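PDB 2ET1: oxalate oxidase 1 from Hordeum vulgare, which catalyses the manganese-dependent oxidation of oxalate by molecular oxygen to carbon dioxide and hydrogen peroxide, which it releases in the plant apoplast. Local coordinates for residues I89-T94 against G159-P164; S73-D78 against V151-Q156. One frame throughout, in Å; residues are numbered along the deposited sequence.

Interaction 1. Residues I89-T94 against G159-P164; sequences IHPRAT and GIVFVP. With MN (manganese (II) ion), chain B; GLV (glyoxylic acid), chain C.
His-90 meets Gly-159 edge-on. Its ND1 donates to the Gly-159 carbonyl O at 2.9 Å, and that oxygen lies in the plane of the ring. The bond is close to straight. In His-90, chi1 (-55°) places CG anti to the carbonyl carbon, and chi2 (-68°) turns the ring so that ND1 meets this oxygen and NE2 the manganese, at 2.2 Å. Ile-160 CG1 also lies at the ring edge, 4.1 Å from His-90 CE1. Ile-160 CD1 lies 3.8 Å from O1 of the bound glyoxylic acid. Pro-91 sets CD against the Gly-159 carbonyl O at 3.6 Å. Arg-92 NH2 lies 3.7 Å from Gly-159 CA, and the arginine makes a salt bridge to Asp-8 of a neighbouring subunit.

Behind the histidine, Ile-89 and Val-161 form an antiparallel hydrogen-bonded pair. Val-161 N gives a nearly straight bond to Ile-89 O, 2.9 Å long, and Ile-89 N returns one to Val-161 O. Their CB atoms stand side by side at 4.2 Å on the same face of the sheet.

His-88, Glu-95 and His-137 complete the protein ligands of this cupin metal site. The Gly-159 carbonyl is thus a second-shell acceptor. Together with the metal bond at NE2, it holds the ring's rotation.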
loop_
_atom_site.group_PDB
_atom_site.type_symbol
_atom_site.label_atom_id
_atom_site.label_comp_id
_atom_site.label_asym_id
_atom_site.label_seq_id
_atom_site.Cartn_x
_atom_site.Cartn_y
_atom_site.Cartn_z
ATOM N N ILE A 89 19.188 -1.336 -12.875
ATOM C CA ILE A 89 17.782 -1.458 -12.432
ATOM C C ILE A 89 17.680 -1.149 -10.934
ATOM O O ILE A 89 18.587 -1.485 -10.167
ATOM C CB ILE A 89 17.265 -2.890 -12.710
ATOM C CG1 ILE A 89 17.119 -3.064 -14.227
ATOM C CG2 ILE A 89 15.948 -3.184 -11.956
ATOM C CD1 ILE A 89 16.690 -4.393 -14.700
ATOM N N HIS A 90 16.591 -0.486 -10.534
ATOM C CA HIS A 90 16.253 -0.320 -9.108
ATOM C C HIS A 90 15.070 -1.227 -8.793
ATOM O O HIS A 90 13.955 -0.986 -9.277
ATOM C CB HIS A 90 15.924 1.156 -8.803
ATOM C CG HIS A 90 17.023 2.088 -9.204
ATOM N ND1 HIS A 90 18.247 2.099 -8.566
ATOM C CD2 HIS A 90 17.113 2.991 -10.213
ATOM C CE1 HIS A 90 19.046 2.972 -9.165
ATOM N NE2 HIS A 90 18.382 3.528 -10.167
ATOM N N PRO A 91 15.303 -2.309 -8.015
ATOM C CA PRO A 91 14.238 -3.281 -7.757
ATOM C C PRO A 91 13.016 -2.754 -6.997
ATOM O O PRO A 91 11.929 -3.342 -7.118
ATOM C CB PRO A 91 14.939 -4.384 -6.942
ATOM C CG PRO A 91 16.206 -3.783 -6.437
ATOM C CD PRO A 91 16.591 -2.704 -7.411
ATOM N N ARG A 92 13.185 -1.660 -6.236
ATOM C CA ARG A 92 12.161 -1.234 -5.272
ATOM C C ARG A 92 11.752 0.254 -5.371
ATOM O O ARG A 92 11.175 0.802 -4.415
ATOM C CB ARG A 92 12.577 -1.612 -3.825
ATOM C CG ARG A 92 12.741 -3.126 -3.614
ATOM C CD ARG A 92 13.167 -3.455 -2.194
ATOM N NE ARG A 92 14.470 -2.885 -1.875
ATOM C CZ ARG A 92 15.644 -3.476 -2.082
ATOM N NH1 ARG A 92 15.728 -4.689 -2.630
ATOM N NH2 ARG A 92 16.754 -2.843 -1.739
ATOM N N ALA A 93 12.006 0.907 -6.515
ATOM C CA ALA A 93 11.626 2.333 -6.641
ATOM C C ALA A 93 11.569 2.866 -8.066
ATOM O O ALA A 93 12.309 2.393 -8.949
ATOM C CB ALA A 93 12.594 3.205 -5.829
ATOM N N THR A 94 10.713 3.874 -8.249
ATOM C CA THR A 94 10.804 4.838 -9.367
ATOM C C THR A 94 11.872 5.889 -9.043
ATOM O O THR A 94 12.054 6.256 -7.878
ATOM C CB THR A 94 9.440 5.557 -9.577
ATOM O OG1 THR A 94 8.426 4.604 -9.948
ATOM C CG2 THR A 94 9.511 6.629 -10.701
ATOM N N GLY A 159 17.810 0.029 -3.925
ATOM C CA GLY A 159 18.652 -1.074 -4.425
ATOM C C GLY A 159 19.245 -0.728 -5.783
ATOM O O GLY A 159 18.668 0.055 -6.527
ATOM N N ILE A 160 20.428 -1.261 -6.083
ATOM C CA ILE A 160 21.005 -1.079 -7.425
ATOM C C ILE A 160 21.463 -2.427 -7.982
ATOM O O ILE A 160 22.323 -3.083 -7.393
ATOM C CB ILE A 160 22.197 -0.076 -7.440
ATOM C CG1 ILE A 160 21.843 1.257 -6.762
ATOM C CG2 ILE A 160 22.645 0.166 -8.901
ATOM C CD1 ILE A 160 23.057 2.164 -6.522
ATOM N N VAL A 161 20.881 -2.826 -9.116
ATOM C CA VAL A 161 21.314 -4.007 -9.873
ATOM C C VAL A 161 22.097 -3.493 -11.096
ATOM O O VAL A 161 21.497 -3.047 -12.073
ATOM C CB VAL A 161 20.069 -4.859 -10.292
ATOM C CG1 VAL A 161 20.449 -5.998 -11.234
ATOM C CG2 VAL A 161 19.369 -5.420 -9.075
ATOM N N PHE A 162 23.427 -3.481 -11.002
ATOM C CA PHE A 162 24.269 -3.088 -12.145
ATOM C C PHE A 162 24.333 -4.279 -13.100
ATOM O O PHE A 162 24.831 -5.348 -12.730
ATOM C CB PHE A 162 25.688 -2.709 -11.694
ATOM C CG PHE A 162 25.800 -1.335 -11.074
ATOM C CD1 PHE A 162 26.111 -1.195 -9.720
ATOM C CD2 PHE A 162 25.622 -0.181 -11.844
ATOM C CE1 PHE A 162 26.251 0.072 -9.134
ATOM C CE2 PHE A 162 25.743 1.104 -11.265
ATOM C CZ PHE A 162 26.067 1.224 -9.911
ATOM N N VAL A 163 23.856 -4.107 -14.330
ATOM C CA VAL A 163 23.702 -5.273 -15.222
ATOM C C VAL A 163 25.037 -5.951 -15.640
ATOM O O VAL A 163 25.165 -7.173 -15.492
ATOM C CB VAL A 163 22.743 -4.995 -16.414
ATOM C CG1 VAL A 163 22.741 -6.177 -17.357
ATOM C CG2 VAL A 163 21.327 -4.744 -15.899
ATOM N N PRO A 164 26.025 -5.182 -16.148
ATOM C CA PRO A 164 27.300 -5.843 -16.523
ATOM C C PRO A 164 28.010 -6.522 -15.344
ATOM O O PRO A 164 28.416 -7.687 -15.451
ATOM C CB PRO A 164 28.145 -4.690 -17.103
ATOM C CG PRO A 164 27.117 -3.655 -17.539
ATOM C CD PRO A 164 26.064 -3.734 -16.457
HETATM MN MN MN B . 19.185 4.905 -11.734
HETATM C C1 GLV C . 22.328 6.446 -8.822
HETATM O O1 GLV C . 21.853 5.491 -7.870
HETATM C C2 GLV C . 21.558 6.290 -10.096
HETATM O O2 GLV C . 21.952 6.886 -11.135
HETATM O O3 GLV C . 20.528 5.591 -10.057
HETATM O O HOH W 1 19.989 6.678 -12.890
#

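Interaction 2. Residues S73-D78 against V151-Q156; sequences SMNRVD and VSFNSQ. With GLV (glyoxylic acid), chain C.
The Asn-75 side chain crosses the Phe-153 ring at about a right angle, with amide and ring planes 60° apart. Ser-73 OG approaches the same ring obliquely, 3.5 Å from Phe-153 CD1. At the ring edge, in its plane, lies O3 of the bound glyoxylic acid, 3.8 Å from Phe-153 CZ. An alanine in place of Phe-153 would probably open a gap beside the glyoxylic acid and leave the His-90 ring without its edge-to-face partner. Farther along the strand Arg-76 grips Asp-78 side-on, with NH2 to OD1 in the guanidinium plane and NE to OD2 tilted from it, both 3.0 Å.

The backbones run antiparallel. Asn-75 and Val-151 form a hydrogen-bonded pair, with Val-151 N to Asn-75 O at 2.9 Å. Phe-153 N bonds to Ser-73 O, and the return bond is weak. Ser-73 OG sits between its backbone N and carbonyl carbon (chi1 67°). From there it donates to Ser-155 O at 2.8 Å and ties the strand end to the turn after Phe-153. Met-74 and Ser-152 face the other side of the sheet, where Met-74 CG lies 3.3 Å from Ser-152 OG. Both pack there on a neighbouring subunit.

The face carrying Ser-73, Asn-75, Val-151 and Phe-153 is turned to the oxalate pocket, and Val-77 CG2 also meets ligand O2 at 3.6 Å. The pocket wall thus joins the ring edge of Phe-153 and a methyl of Val-77 to the polar side chain of Asn-75, an oxalate-binding residue.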
loop_
_atom_site.group_PDB
_atom_site.type_symbol
_atom_site.label_atom_id
_atom_site.label_comp_id
_atom_site.label_asym_id
_atom_site.label_seq_id
_atom_site.Cartn_x
_atom_site.Cartn_y
_atom_site.Cartn_z
ATOM N N SER A 73 14.669 8.887 -0.794
ATOM C CA SER A 73 16.147 8.988 -0.718
ATOM C C SER A 73 16.666 9.720 -1.964
ATOM O O SER A 73 15.893 9.999 -2.884
ATOM C CB SER A 73 16.804 7.601 -0.595
ATOM O OG SER A 73 16.639 6.828 -1.776
ATOM N N MET A 74 17.964 10.035 -1.978
ATOM C CA MET A 74 18.598 10.784 -3.093
ATOM C C MET A 74 20.018 10.289 -3.327
ATOM O O MET A 74 20.709 9.965 -2.364
ATOM C CB MET A 74 18.735 12.260 -2.712
ATOM C CG MET A 74 17.672 13.206 -3.129
ATOM S SD MET A 74 18.208 14.857 -2.582
ATOM C CE MET A 74 19.553 15.198 -3.628
ATOM N N ASN A 75 20.480 10.296 -4.581
ATOM C CA ASN A 75 21.912 10.078 -4.891
ATOM C C ASN A 75 22.431 11.203 -5.792
ATOM O O ASN A 75 21.647 11.850 -6.484
ATOM C CB ASN A 75 22.146 8.764 -5.657
ATOM C CG ASN A 75 21.734 7.507 -4.891
ATOM O OD1 ASN A 75 21.533 6.453 -5.514
ATOM N ND2 ASN A 75 21.623 7.591 -3.576
ATOM N N ARG A 76 23.748 11.421 -5.777
ATOM C CA ARG A 76 24.436 12.287 -6.750
ATOM C C ARG A 76 25.284 11.389 -7.659
ATOM O O ARG A 76 25.858 10.401 -7.187
ATOM C CB ARG A 76 25.314 13.310 -6.010
ATOM C CG ARG A 76 26.249 14.109 -6.917
ATOM C CD ARG A 76 27.079 15.139 -6.129
ATOM N NE ARG A 76 28.018 15.803 -7.034
ATOM C CZ ARG A 76 28.392 17.079 -6.950
ATOM N NH1 ARG A 76 27.929 17.866 -5.985
ATOM N NH2 ARG A 76 29.243 17.566 -7.845
ATOM N N VAL A 77 25.370 11.709 -8.955
ATOM C CA VAL A 77 26.259 10.948 -9.864
ATOM C C VAL A 77 27.109 11.918 -10.671
ATOM O O VAL A 77 26.570 12.840 -11.288
ATOM C CB VAL A 77 25.480 9.989 -10.819
ATOM C CG1 VAL A 77 26.443 9.066 -11.582
ATOM C CG2 VAL A 77 24.462 9.161 -10.022
ATOM N N ASP A 78 28.435 11.726 -10.616
ATOM C CA ASP A 78 29.385 12.574 -11.373
ATOM C C ASP A 78 30.019 11.762 -12.504
ATOM O O ASP A 78 30.270 10.566 -12.329
ATOM C CB ASP A 78 30.477 13.127 -10.442
ATOM C CG ASP A 78 29.935 14.102 -9.422
ATOM O OD1 ASP A 78 29.770 15.290 -9.776
ATOM O OD2 ASP A 78 29.669 13.687 -8.271
ATOM N N VAL A 151 19.486 12.703 -8.299
ATOM C CA VAL A 151 18.282 11.893 -8.553
ATOM C C VAL A 151 17.621 11.518 -7.232
ATOM O O VAL A 151 18.315 11.323 -6.233
ATOM C CB VAL A 151 18.598 10.617 -9.385
ATOM C CG1 VAL A 151 19.235 11.011 -10.711
ATOM C CG2 VAL A 151 19.529 9.675 -8.652
ATOM N N SER A 152 16.288 11.445 -7.236
ATOM C CA SER A 152 15.518 11.110 -6.034
ATOM C C SER A 152 14.706 9.836 -6.296
ATOM O O SER A 152 14.409 9.515 -7.457
ATOM C CB SER A 152 14.570 12.265 -5.674
ATOM O OG SER A 152 15.297 13.460 -5.387
ATOM N N PHE A 153 14.335 9.137 -5.225
ATOM C CA PHE A 153 13.609 7.859 -5.331
ATOM C C PHE A 153 12.421 7.833 -4.386
ATOM O O PHE A 153 12.487 8.426 -3.302
ATOM C CB PHE A 153 14.519 6.673 -4.953
ATOM C CG PHE A 153 15.796 6.587 -5.757
ATOM C CD1 PHE A 153 16.966 7.193 -5.291
ATOM C CD2 PHE A 153 15.833 5.873 -6.959
ATOM C CE1 PHE A 153 18.154 7.128 -6.038
ATOM C CE2 PHE A 153 17.010 5.803 -7.729
ATOM C CZ PHE A 153 18.179 6.428 -7.254
ATOM N N ASN A 154 11.356 7.117 -4.757
ATOM C CA ASN A 154 10.276 6.836 -3.781
ATOM C C ASN A 154 10.527 5.598 -2.903
ATOM O O ASN A 154 9.609 4.828 -2.626
ATOM C CB ASN A 154 8.861 6.826 -4.415
ATOM C CG ASN A 154 8.617 5.660 -5.367
ATOM O OD1 ASN A 154 7.442 5.346 -5.666
ATOM N ND2 ASN A 154 9.669 5.030 -5.847
ATOM N N SER A 155 11.785 5.427 -2.476
ATOM C CA SER A 155 12.150 4.434 -1.453
ATOM C C SER A 155 13.342 4.943 -0.635
ATOM O O SER A 155 14.203 5.664 -1.158
ATOM C CB SER A 155 12.532 3.088 -2.078
ATOM O OG SER A 155 12.939 2.158 -1.055
ATOM N N GLN A 156 13.390 4.553 0.642
ATOM C CA GLN A 156 14.584 4.798 1.484
ATOM C C GLN A 156 15.774 3.909 1.092
ATOM O O GLN A 156 16.897 4.146 1.548
ATOM C CB GLN A 156 14.256 4.561 2.968
ATOM C CG GLN A 156 14.061 3.074 3.354
ATOM C CD GLN A 156 13.685 2.892 4.816
ATOM O OE1 GLN A 156 12.829 3.604 5.336
ATOM N NE2 GLN A 156 14.346 1.944 5.493
HETATM C C1 GLV C . 22.328 6.446 -8.822
HETATM O O1 GLV C . 21.853 5.491 -7.870
HETATM C C2 GLV C . 21.558 6.290 -10.096
HETATM O O2 GLV C . 21.952 6.886 -11.135
HETATM O O3 GLV C . 20.528 5.591 -10.057
#

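Overall arrangement
Both contacts are buried near the centre of the chain, and both touch the same glyoxylic acid. They belong to the two opposed sheets of the cupin barrel. Interaction 1 pairs the end of strand 84-89 with the short strand 161-162. Interaction 2 pairs strands 73-79 and 147-153 in the other sheet. They join where the rings of His-90 and Phe-153 meet edge-to-face, and where Ala-93 packs on Asn-154. The chemistry differs. Residues 89-94 and 159-164 supply a metal ligand and its second-shell acceptor. Residues 73-78 and 151-156 supply pocket wall without binding the metal. Each also faces other subunits: Ile-89 meets its copy in one, Met-74 packs on Met-98 of another.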